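PDB 2QMA: diaminobutyrate-pyruvate transaminase and L-2,4-diaminobutyrate decarboxylase from Vibrio parahaemolyticus, which probably catalyses pyridoxal-phosphate-dependent decarboxylation of L-2,4-diaminobutyrate through this C-terminal domain, the full-length protein also being assigned a transaminase activity. Local coordinates for residues Q99-I104 with P475-S480; K325-T330 with K390-M395; A407-T412 with S484-I489; D439-A444 with M491-L496. All blocks are in the same frame, centred on the assembly; numbering follows the deposited sequence.

Contact 1 (Q99-I104 with P475-S480); sequences QHPDCI and PCLTTS
Pro101 and Leu477 bring the two backbones to 6.8 Å between their CA atoms, where a type I turn running from His100 to Cys103 meets the loop leading into helix 479-495. Leu477 makes the contact with both methyls, one for each of two partners. CD2 takes the proline, lying 3.6 Å from Pro101 CB and nearly as close to Pro101 CA, so the touch falls on the root of the pyrrolidine ring. The other methyl, CD1, meets the end of Ile104, CD1 to CD1 at 4.1 Å. Leu477 can straddle the pair because its CG stands anti to the carbonyl carbon (chi1 -55°), directing the fork at the turn. Ile104 reaches in with its long branch, CG1 anti to the backbone N. The turn carries its own fastenings: Cys103 N bonds to His100 O, and Asp102 N bonds to His100 ND1 at 3.1 Å and 165°, approaching 20° out of the imidazole plane. Pro101 CD covers one face of that same imidazole, toward the rim. This is loop-on-loop packing beside the four-stranded antiparallel sheet of a fold-type I pyridoxal-phosphate enzyme, and Ile104 also joins that region by backbone bonds to Val456 and Thr471. Beyond Leu477, Thr478 is the N-cap of helix 479-495; Thr478 OG1 and Ser480 OG are hydrogen-bonded at 2.9 Å, and Thr478 N bonds to Asp481. At the interface with the second subunit, Leu477 O receives both Gln402 of the same chain and Gln16 of that subunit.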
# COMPACT_ATOMS: atom_id res chain seq x y z
N GLN A 99 0.06 6.10 21.20
CA GLN A 99 -0.83 6.96 21.99
C GLN A 99 -0.26 7.27 23.36
O GLN A 99 -0.78 8.15 24.05
CB GLN A 99 -2.22 6.34 22.16
CG GLN A 99 -3.02 6.23 20.88
CD GLN A 99 -2.80 4.91 20.11
OE1 GLN A 99 -1.98 4.04 20.49
NE2 GLN A 99 -3.57 4.75 19.04
N HIS A 100 0.77 6.53 23.77
CA HIS A 100 1.40 6.80 25.04
C HIS A 100 2.44 7.92 24.89
O HIS A 100 3.25 7.88 23.93
CB HIS A 100 2.05 5.53 25.62
CG HIS A 100 2.42 5.69 27.07
ND1 HIS A 100 3.57 6.34 27.48
CD2 HIS A 100 1.76 5.35 28.21
CE1 HIS A 100 3.60 6.39 28.80
NE2 HIS A 100 2.53 5.77 29.27
N PRO A 101 2.46 8.89 25.82
CA PRO A 101 3.39 10.02 25.70
C PRO A 101 4.85 9.64 25.56
O PRO A 101 5.61 10.42 25.02
CB PRO A 101 3.22 10.80 27.02
CG PRO A 101 2.00 10.21 27.68
CD PRO A 101 1.60 8.97 27.03
N ASP A 102 5.25 8.49 26.08
CA ASP A 102 6.66 8.10 26.11
C ASP A 102 7.05 7.31 24.86
O ASP A 102 8.17 6.86 24.70
CB ASP A 102 6.99 7.35 27.42
CG ASP A 102 6.85 8.25 28.66
OD1 ASP A 102 7.13 9.47 28.55
OD2 ASP A 102 6.47 7.72 29.73
N CYS A 103 6.10 7.20 23.93
CA CYS A 103 6.40 6.72 22.58
C CYS A 103 6.68 7.92 21.66
O CYS A 103 5.76 8.62 21.24
CB CYS A 103 5.24 5.88 22.07
SG CYS A 103 5.66 5.07 20.49
N ILE A 104 7.95 8.18 21.36
CA ILE A 104 8.35 9.50 20.90
C ILE A 104 9.63 9.47 20.07
O ILE A 104 10.41 10.43 20.12
CB ILE A 104 8.50 10.49 22.13
CG1 ILE A 104 8.33 11.94 21.69
CG2 ILE A 104 9.80 10.26 22.87
CD1 ILE A 104 8.07 12.99 22.82
N PRO A 475 0.11 16.30 19.68
CA PRO A 475 -0.05 17.72 20.02
C PRO A 475 -0.63 17.94 21.42
O PRO A 475 -0.90 19.08 21.82
CB PRO A 475 -0.98 18.24 18.91
CG PRO A 475 -1.88 17.03 18.60
CD PRO A 475 -1.01 15.80 18.88
N CYS A 476 -0.79 16.84 22.18
CA CYS A 476 -1.52 16.87 23.47
C CYS A 476 -0.63 16.68 24.70
O CYS A 476 -1.11 16.52 25.81
CB CYS A 476 -2.62 15.78 23.44
SG CYS A 476 -3.94 16.13 22.27
N LEU A 477 0.68 16.69 24.48
CA LEU A 477 1.70 16.57 25.52
C LEU A 477 1.93 17.89 26.26
O LEU A 477 1.75 18.95 25.70
CB LEU A 477 3.02 16.14 24.87
CG LEU A 477 3.00 14.86 24.02
CD1 LEU A 477 4.38 14.64 23.35
CD2 LEU A 477 2.59 13.63 24.82
N THR A 478 2.31 17.79 27.54
CA THR A 478 2.49 18.96 28.40
C THR A 478 3.93 19.02 28.89
O THR A 478 4.68 18.05 28.74
CB THR A 478 1.56 18.89 29.67
OG1 THR A 478 1.86 17.68 30.36
CG2 THR A 478 0.11 18.85 29.28
N THR A 479 4.32 20.16 29.46
CA THR A 479 5.64 20.33 30.06
C THR A 479 5.95 19.18 31.01
O THR A 479 7.03 18.61 30.96
CB THR A 479 5.74 21.69 30.84
OG1 THR A 479 5.28 22.75 30.00
CG2 THR A 479 7.18 21.98 31.29
N SER A 480 4.99 18.84 31.87
CA SER A 480 5.19 17.80 32.87
C SER A 480 5.42 16.42 32.23
O SER A 480 6.10 15.58 32.80
CB SER A 480 4.00 17.77 33.85
OG SER A 480 2.80 17.57 33.11

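Contact 2 (K325-T330 with K390-M395); sequences KLFYQT and KALGDM
The edge of the Tyr328 ring meets Leu392 of helix 389-411: Leu392 CD2 lies close to the ring plane, 3.9 Å from Tyr328 CD2, the two side chains sliding past each other in opposite directions. Met395, a selenomethionine about one helical turn on, comes in obliquely: its SE is 3.8 Å from Tyr328 CE2 and 5.0 Å from the ring centroid, 58° off the normal, a Met-aromatic contact. An extended chain beyond CG carries the selenium that far. The other methyl of Leu392, CD1, meets Phe327 CD1 at 4.4 Å, so the leucine fork touches two aromatic rings. Within the loop, Leu326 O lies over one face of the tyrosine ring, toward the rim, and Gln329 NE2 holds Phe327 O at 2.8 Å, with an N-H...O angle of 166°. The phenol of Tyr328 is bonded to Leu473 O, while Phe23 of the second subunit packs edge-to-face with its ring. The type I turn from Lys325 to Tyr328 starts at the lysine predicted to carry pyridoxal phosphate, which is not attached here; its NZ forms a salt bridge with Asp322. Helix 389-411 thus backs the loop that follows the predicted cofactor lysine, as in fold-type I pyridoxal-phosphate enzymes.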
# COMPACT_ATOMS: atom_id res chain seq x y z
N LYS A 325 2.20 10.73 8.48
CA LYS A 325 3.16 11.32 9.40
C LYS A 325 2.44 12.46 10.17
O LYS A 325 1.59 12.20 11.05
CB LYS A 325 4.46 11.74 8.68
CG LYS A 325 5.34 10.54 8.26
CD LYS A 325 6.50 10.96 7.38
CE LYS A 325 7.58 9.90 7.28
NZ LYS A 325 7.33 8.70 6.44
N LEU A 326 2.75 13.71 9.84
CA LEU A 326 2.30 14.81 10.67
C LEU A 326 0.83 15.19 10.45
O LEU A 326 0.26 15.97 11.21
CB LEU A 326 3.22 16.01 10.39
CG LEU A 326 3.51 17.13 11.38
CD1 LEU A 326 3.75 16.69 12.83
CD2 LEU A 326 4.66 18.01 10.79
N PHE A 327 0.19 14.61 9.43
CA PHE A 327 -1.28 14.78 9.29
C PHE A 327 -2.10 13.78 10.13
O PHE A 327 -3.35 13.81 10.11
CB PHE A 327 -1.71 14.62 7.84
CG PHE A 327 -1.31 15.75 6.90
CD1 PHE A 327 -2.23 16.74 6.51
CD2 PHE A 327 -0.04 15.75 6.29
CE1 PHE A 327 -1.88 17.74 5.58
CE2 PHE A 327 0.32 16.73 5.39
CZ PHE A 327 -0.60 17.73 5.01
N TYR A 328 -1.41 12.90 10.84
CA TYR A 328 -2.03 11.94 11.78
C TYR A 328 -2.96 10.87 11.20
O TYR A 328 -3.73 10.24 11.94
CB TYR A 328 -2.80 12.72 12.84
CG TYR A 328 -1.97 13.78 13.51
CD1 TYR A 328 -0.89 13.43 14.34
CD2 TYR A 328 -2.32 15.13 13.40
CE1 TYR A 328 -0.14 14.41 15.01
CE2 TYR A 328 -1.56 16.14 14.09
CZ TYR A 328 -0.47 15.75 14.87
OH TYR A 328 0.27 16.70 15.53
N GLN A 329 -2.91 10.67 9.88
CA GLN A 329 -3.70 9.62 9.26
C GLN A 329 -3.09 8.24 9.55
O GLN A 329 -1.87 8.13 9.71
CB GLN A 329 -3.81 9.88 7.73
CG GLN A 329 -4.35 11.30 7.43
CD GLN A 329 -5.67 11.60 8.16
OE1 GLN A 329 -6.73 11.12 7.77
NE2 GLN A 329 -5.60 12.38 9.25
N THR A 330 -3.92 7.20 9.57
CA THR A 330 -3.41 5.84 9.69
C THR A 330 -2.58 5.41 8.44
O THR A 330 -2.88 5.80 7.28
CB THR A 330 -4.53 4.82 9.90
OG1 THR A 330 -5.53 5.02 8.92
CG2 THR A 330 -5.20 4.94 11.32
N LYS A 390 -7.20 24.36 9.54
CA LYS A 390 -6.78 25.38 10.49
C LYS A 390 -6.38 24.74 11.83
O LYS A 390 -5.36 25.08 12.40
CB LYS A 390 -7.87 26.43 10.70
CG LYS A 390 -7.40 27.67 11.47
CD LYS A 390 -6.13 28.23 10.85
CE LYS A 390 -5.78 29.61 11.41
NZ LYS A 390 -5.43 29.57 12.88
N ALA A 391 -7.21 23.80 12.32
CA ALA A 391 -6.92 23.11 13.59
C ALA A 391 -5.60 22.35 13.49
O ALA A 391 -4.79 22.38 14.42
CB ALA A 391 -8.06 22.19 14.02
N LEU A 392 -5.40 21.63 12.37
CA LEU A 392 -4.10 20.96 12.14
C LEU A 392 -2.96 22.02 12.10
O LEU A 392 -1.91 21.83 12.69
CB LEU A 392 -4.10 20.13 10.85
CG LEU A 392 -5.04 18.90 10.80
CD1 LEU A 392 -5.16 18.30 9.38
CD2 LEU A 392 -4.60 17.81 11.80
N GLY A 393 -3.20 23.13 11.42
CA GLY A 393 -2.23 24.22 11.40
C GLY A 393 -1.88 24.67 12.80
O GLY A 393 -0.69 24.80 13.15
N ASP A 394 -2.90 24.87 13.61
CA ASP A 394 -2.70 25.27 15.03
C ASP A 394 -1.88 24.23 15.84
O ASP A 394 -1.01 24.61 16.65
CB ASP A 394 -4.03 25.55 15.72
CG ASP A 394 -4.78 26.76 15.15
OD1 ASP A 394 -4.26 27.55 14.33
OD2 ASP A 394 -5.95 26.91 15.55
N MSE A 395 -2.14 22.94 15.60
CA MSE A 395 -1.36 21.88 16.23
C MSE A 395 0.12 22.00 15.88
O MSE A 395 1.00 21.80 16.73
CB MSE A 395 -1.90 20.49 15.85
CG MSE A 395 -3.34 20.23 16.32
SE MSE A 395 -4.03 18.55 15.78
CE MSE A 395 -5.91 18.82 16.10

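Contact 3 (A407-T412 with S484-I489); sequences ADMIRT and SLLSKI
Leu486 loses the most surface in this helix-to-helix contact, and both of its methyls are used. CD1 points at Met409, a selenomethionine, whose SE lies 3.5 Å away; Met409 CG follows at 4.0 Å from the same methyl. Ile410 CG1 touches both methyls, 3.9 Å from Leu486 CD2 and 4.0 Å from Leu486 CD1, while Ile410 CD1 is nearest CD2. The leucine therefore lies against two consecutive residues of helix 389-411. Met409 reaches it with CG anti to the backbone N (chi1 -176°), a chain that runs straight out to the selenium and bends only at chi3, -49°, which turns the terminal methyl aside and leaves SE to make the touch. Ile410 comes less directly: it sets out alongside the other helix, but the long branch, CG1 and CD1, swings across the leucine at about a right angle. The closest backbone approach, Ile410 to Leu486, is still 8.3 Å between CA atoms, so side chains alone bridge the helices. On the exposed flank of helix 389-411, Arg411 grips Asp408 side-on, NE and NH2 both reaching OD1 in the guanidinium plane, at 3.2 and 3.1 Å respectively; its NH1 turns to Glu421. Beneath the contact lies the four-stranded antiparallel sheet: Ile410 rests on Phe416, Val427 and Phe429, and Leu486 on Phe429 and Phe470. The end of helix 389-411 and the middle of helix 479-495 both pack on this sheet, meeting over its aromatic residues.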
# COMPACT_ATOMS: atom_id res chain seq x y z
N ALA A 407 13.89 21.72 23.94
CA ALA A 407 15.31 21.99 23.73
C ALA A 407 15.85 22.87 24.86
O ALA A 407 16.88 22.54 25.43
CB ALA A 407 15.59 22.62 22.36
N ASP A 408 15.12 23.93 25.23
CA ASP A 408 15.54 24.81 26.34
C ASP A 408 15.63 24.07 27.67
O ASP A 408 16.55 24.29 28.46
CB ASP A 408 14.57 25.99 26.50
CG ASP A 408 14.84 27.09 25.50
OD1 ASP A 408 15.95 27.12 24.92
OD2 ASP A 408 13.93 27.92 25.29
N MSE A 409 14.67 23.20 27.92
CA MSE A 409 14.64 22.42 29.14
C MSE A 409 15.87 21.51 29.22
O MSE A 409 16.47 21.36 30.30
CB MSE A 409 13.33 21.62 29.18
CG MSE A 409 13.07 20.80 30.44
SE MSE A 409 11.60 19.55 29.99
CE MSE A 409 10.41 20.86 29.23
N ILE A 410 16.26 20.92 28.08
CA ILE A 410 17.46 20.07 28.04
C ILE A 410 18.75 20.91 28.22
O ILE A 410 19.69 20.49 28.90
CB ILE A 410 17.48 19.23 26.77
CG1 ILE A 410 16.35 18.19 26.84
CG2 ILE A 410 18.83 18.52 26.55
CD1 ILE A 410 16.04 17.51 25.54
N ARG A 411 18.75 22.10 27.63
CA ARG A 411 19.88 23.03 27.67
C ARG A 411 20.29 23.39 29.09
O ARG A 411 21.48 23.51 29.38
CB ARG A 411 19.51 24.31 26.90
CG ARG A 411 20.68 25.18 26.50
CD ARG A 411 20.21 26.57 26.04
NE ARG A 411 19.12 26.52 25.06
CZ ARG A 411 19.26 26.16 23.80
NH1 ARG A 411 20.46 25.81 23.36
NH2 ARG A 411 18.21 26.14 22.97
N THR A 412 19.30 23.55 29.97
CA THR A 412 19.53 24.04 31.33
C THR A 412 19.57 22.90 32.37
O THR A 412 19.66 23.12 33.58
CB THR A 412 18.49 25.13 31.69
OG1 THR A 412 17.19 24.54 31.76
CG2 THR A 412 18.49 26.23 30.61
N SER A 484 8.94 14.56 33.21
CA SER A 484 8.92 13.15 33.61
C SER A 484 9.68 12.22 32.63
O SER A 484 10.31 11.25 33.10
CB SER A 484 7.49 12.69 33.82
OG SER A 484 7.41 11.29 33.68
N LEU A 485 9.58 12.47 31.32
CA LEU A 485 10.33 11.70 30.33
C LEU A 485 11.84 11.85 30.54
O LEU A 485 12.57 10.87 30.59
CB LEU A 485 9.90 12.05 28.89
CG LEU A 485 10.57 11.24 27.76
CD1 LEU A 485 10.49 9.72 28.02
CD2 LEU A 485 9.90 11.61 26.45
N LEU A 486 12.31 13.08 30.72
CA LEU A 486 13.74 13.31 31.01
C LEU A 486 14.17 12.69 32.36
O LEU A 486 15.27 12.17 32.48
CB LEU A 486 14.07 14.80 30.99
CG LEU A 486 13.94 15.45 29.61
CD1 LEU A 486 13.98 16.96 29.79
CD2 LEU A 486 15.09 15.02 28.72
N SER A 487 13.30 12.77 33.36
CA SER A 487 13.56 12.11 34.64
C SER A 487 13.72 10.58 34.50
O SER A 487 14.63 10.01 35.07
CB SER A 487 12.45 12.42 35.64
OG SER A 487 12.86 11.98 36.93
N LYS A 488 12.83 9.96 33.71
CA LYS A 488 12.84 8.52 33.42
C LYS A 488 14.14 8.14 32.76
O LYS A 488 14.72 7.11 33.10
CB LYS A 488 11.71 8.15 32.44
CG LYS A 488 10.33 8.21 33.01
CD LYS A 488 9.33 7.81 31.94
CE LYS A 488 8.08 8.65 32.01
NZ LYS A 488 7.12 8.23 33.04
N ILE A 489 14.57 8.95 31.79
CA ILE A 489 15.83 8.71 31.10
C ILE A 489 17.05 8.87 32.01
O ILE A 489 17.99 8.07 31.96
CB ILE A 489 15.98 9.59 29.83
CG1 ILE A 489 14.89 9.23 28.81
CG2 ILE A 489 17.39 9.40 29.22
CD1 ILE A 489 14.69 10.29 27.74

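Contact 4 (D439-A444 with M491-L496); sequences DELNKA and MLAVEL
Leu441 sends CG anti to its own backbone N (chi1 165°), and Leu496 holds CG anti to the carbonyl carbon (chi1 -71°); together these torsions bring the two leucines together between helix 438-452 and the end of helix 479-495. A single methyl does most of the work on the first helix. Leu441 CD1 sits 3.7 Å from Leu496 CB, lies near the backbone Ala493 O, and is 4.3 Å from the methyl Ala493 CB. It thus rests against the end of the modelled chain rather than against the tip of Leu496, and the two leucine side chains pass at a slant. The tip goes about one turn along helix 438-452: Leu496 CD1 lies 4.0 Å from the backbone Ala444 C and 4.2 Å from Ala444 CB. The backbones come to 6.6 Å between the CA atoms of Leu441 and Leu496. Leu496 also leans on Leu445, and Leu441 on Ala431 of strand 426-431, so helix 438-452 touches both the end of the modelled chain and the sheet. Beside the leucines, a water donates to Leu496 O at 3.1 Å and, weakly, to Glu440 OE2. Side chain meets side chain through carbon, with methyls also against the backbone, and the water adds a weak polar link at most; this implies mainly hydrophobic packing, centred on buried Leu441 while Leu496 stays exposed.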
# COMPACT_ATOMS: atom_id res chain seq x y z
N ASP A 439 28.92 7.47 24.20
CA ASP A 439 28.42 6.68 23.07
C ASP A 439 27.85 5.36 23.59
O ASP A 439 26.78 4.91 23.17
CB ASP A 439 29.51 6.45 22.00
CG ASP A 439 29.76 7.69 21.14
OD1 ASP A 439 28.93 8.63 21.16
OD2 ASP A 439 30.79 7.74 20.41
N GLU A 440 28.57 4.77 24.54
CA GLU A 440 28.19 3.49 25.12
C GLU A 440 26.95 3.65 25.98
O GLU A 440 26.03 2.83 25.88
CB GLU A 440 29.35 2.91 25.93
CG GLU A 440 29.06 1.54 26.52
CD GLU A 440 29.88 1.24 27.77
OE1 GLU A 440 31.02 1.75 27.89
OE2 GLU A 440 29.37 0.51 28.64
N LEU A 441 26.94 4.70 26.81
CA LEU A 441 25.87 4.96 27.76
C LEU A 441 24.56 5.23 27.03
O LEU A 441 23.54 4.62 27.33
CB LEU A 441 26.24 6.14 28.67
CG LEU A 441 25.12 6.80 29.48
CD1 LEU A 441 24.57 5.81 30.52
CD2 LEU A 441 25.56 8.10 30.14
N ASN A 442 24.60 6.12 26.04
CA ASN A 442 23.38 6.46 25.31
C ASN A 442 22.83 5.35 24.42
O ASN A 442 21.61 5.19 24.30
CB ASN A 442 23.56 7.79 24.56
CG ASN A 442 23.60 8.96 25.49
OD1 ASN A 442 22.55 9.50 25.88
ND2 ASN A 442 24.81 9.40 25.86
N LYS A 443 23.71 4.56 23.83
CA LYS A 443 23.26 3.34 23.15
C LYS A 443 22.52 2.37 24.09
O LYS A 443 21.44 1.86 23.76
CB LYS A 443 24.42 2.62 22.47
CG LYS A 443 24.78 3.26 21.16
CD LYS A 443 25.19 2.21 20.15
CE LYS A 443 26.69 2.20 20.00
NZ LYS A 443 27.23 3.54 19.65
N ALA A 444 23.11 2.13 25.25
CA ALA A 444 22.56 1.16 26.17
C ALA A 444 21.23 1.68 26.73
O ALA A 444 20.25 0.94 26.78
CB ALA A 444 23.57 0.85 27.26
N MSE A 491 17.13 8.47 35.29
CA MSE A 491 17.17 7.33 36.21
C MSE A 491 17.76 6.08 35.55
O MSE A 491 18.56 5.39 36.16
CB MSE A 491 15.81 7.09 36.83
CG MSE A 491 15.29 8.32 37.58
SE MSE A 491 16.56 9.05 38.94
CE MSE A 491 16.95 7.46 39.80
N LEU A 492 17.43 5.83 34.28
CA LEU A 492 18.07 4.74 33.54
C LEU A 492 19.58 4.95 33.44
O LEU A 492 20.37 4.04 33.71
CB LEU A 492 17.47 4.62 32.12
CG LEU A 492 16.15 3.88 31.99
CD1 LEU A 492 15.71 3.90 30.54
CD2 LEU A 492 16.26 2.41 32.47
N ALA A 493 19.97 6.17 33.07
CA ALA A 493 21.37 6.57 32.95
C ALA A 493 22.16 6.38 34.25
O ALA A 493 23.30 5.92 34.22
CB ALA A 493 21.47 8.00 32.49
N VAL A 494 21.54 6.73 35.38
CA VAL A 494 22.16 6.60 36.71
C VAL A 494 22.54 5.13 36.99
O VAL A 494 23.53 4.82 37.68
CB VAL A 494 21.21 7.17 37.82
CG1 VAL A 494 21.59 6.68 39.20
CG2 VAL A 494 21.22 8.70 37.80
N GLU A 495 21.76 4.23 36.43
CA GLU A 495 21.93 2.83 36.68
C GLU A 495 22.90 2.15 35.70
O GLU A 495 23.28 1.01 35.90
CB GLU A 495 20.57 2.14 36.69
CG GLU A 495 19.70 2.48 37.94
CD GLU A 495 20.39 2.24 39.30
OE1 GLU A 495 21.07 1.21 39.46
OE2 GLU A 495 20.27 3.09 40.21
N LEU A 496 23.30 2.89 34.67
CA LEU A 496 24.14 2.37 33.60
C LEU A 496 25.54 2.94 33.65
O LEU A 496 26.42 2.40 33.00
CB LEU A 496 23.54 2.70 32.23
CG LEU A 496 22.28 1.91 31.91
CD1 LEU A 496 21.65 2.47 30.66
CD2 LEU A 496 22.57 0.43 31.77
O HOH W 1 26.81 2.48 29.91

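How the contacts relate
Contact 2 lies deepest, its centre about 13 Å from that of the chain, with all its touching residues buried and aromatic rings among them; contacts 1 and 3 are also mainly buried but aliphatic, with a selenium added in contact 3, and contact 4 is the most exposed, with a water beside it. Helix 479-495 and its approach serve contacts 1, 3 and 4, while helix 389-411 links contacts 2 and 3. Contacts 1 and 2 meet through Pro475, which packs on Tyr328 and Met395, and both touch the second subunit. Contacts 1 and 3 meet where Asp102 and Lys488 form a long, weak ion pair. No other chain of the assembly touches contacts 3 and 4.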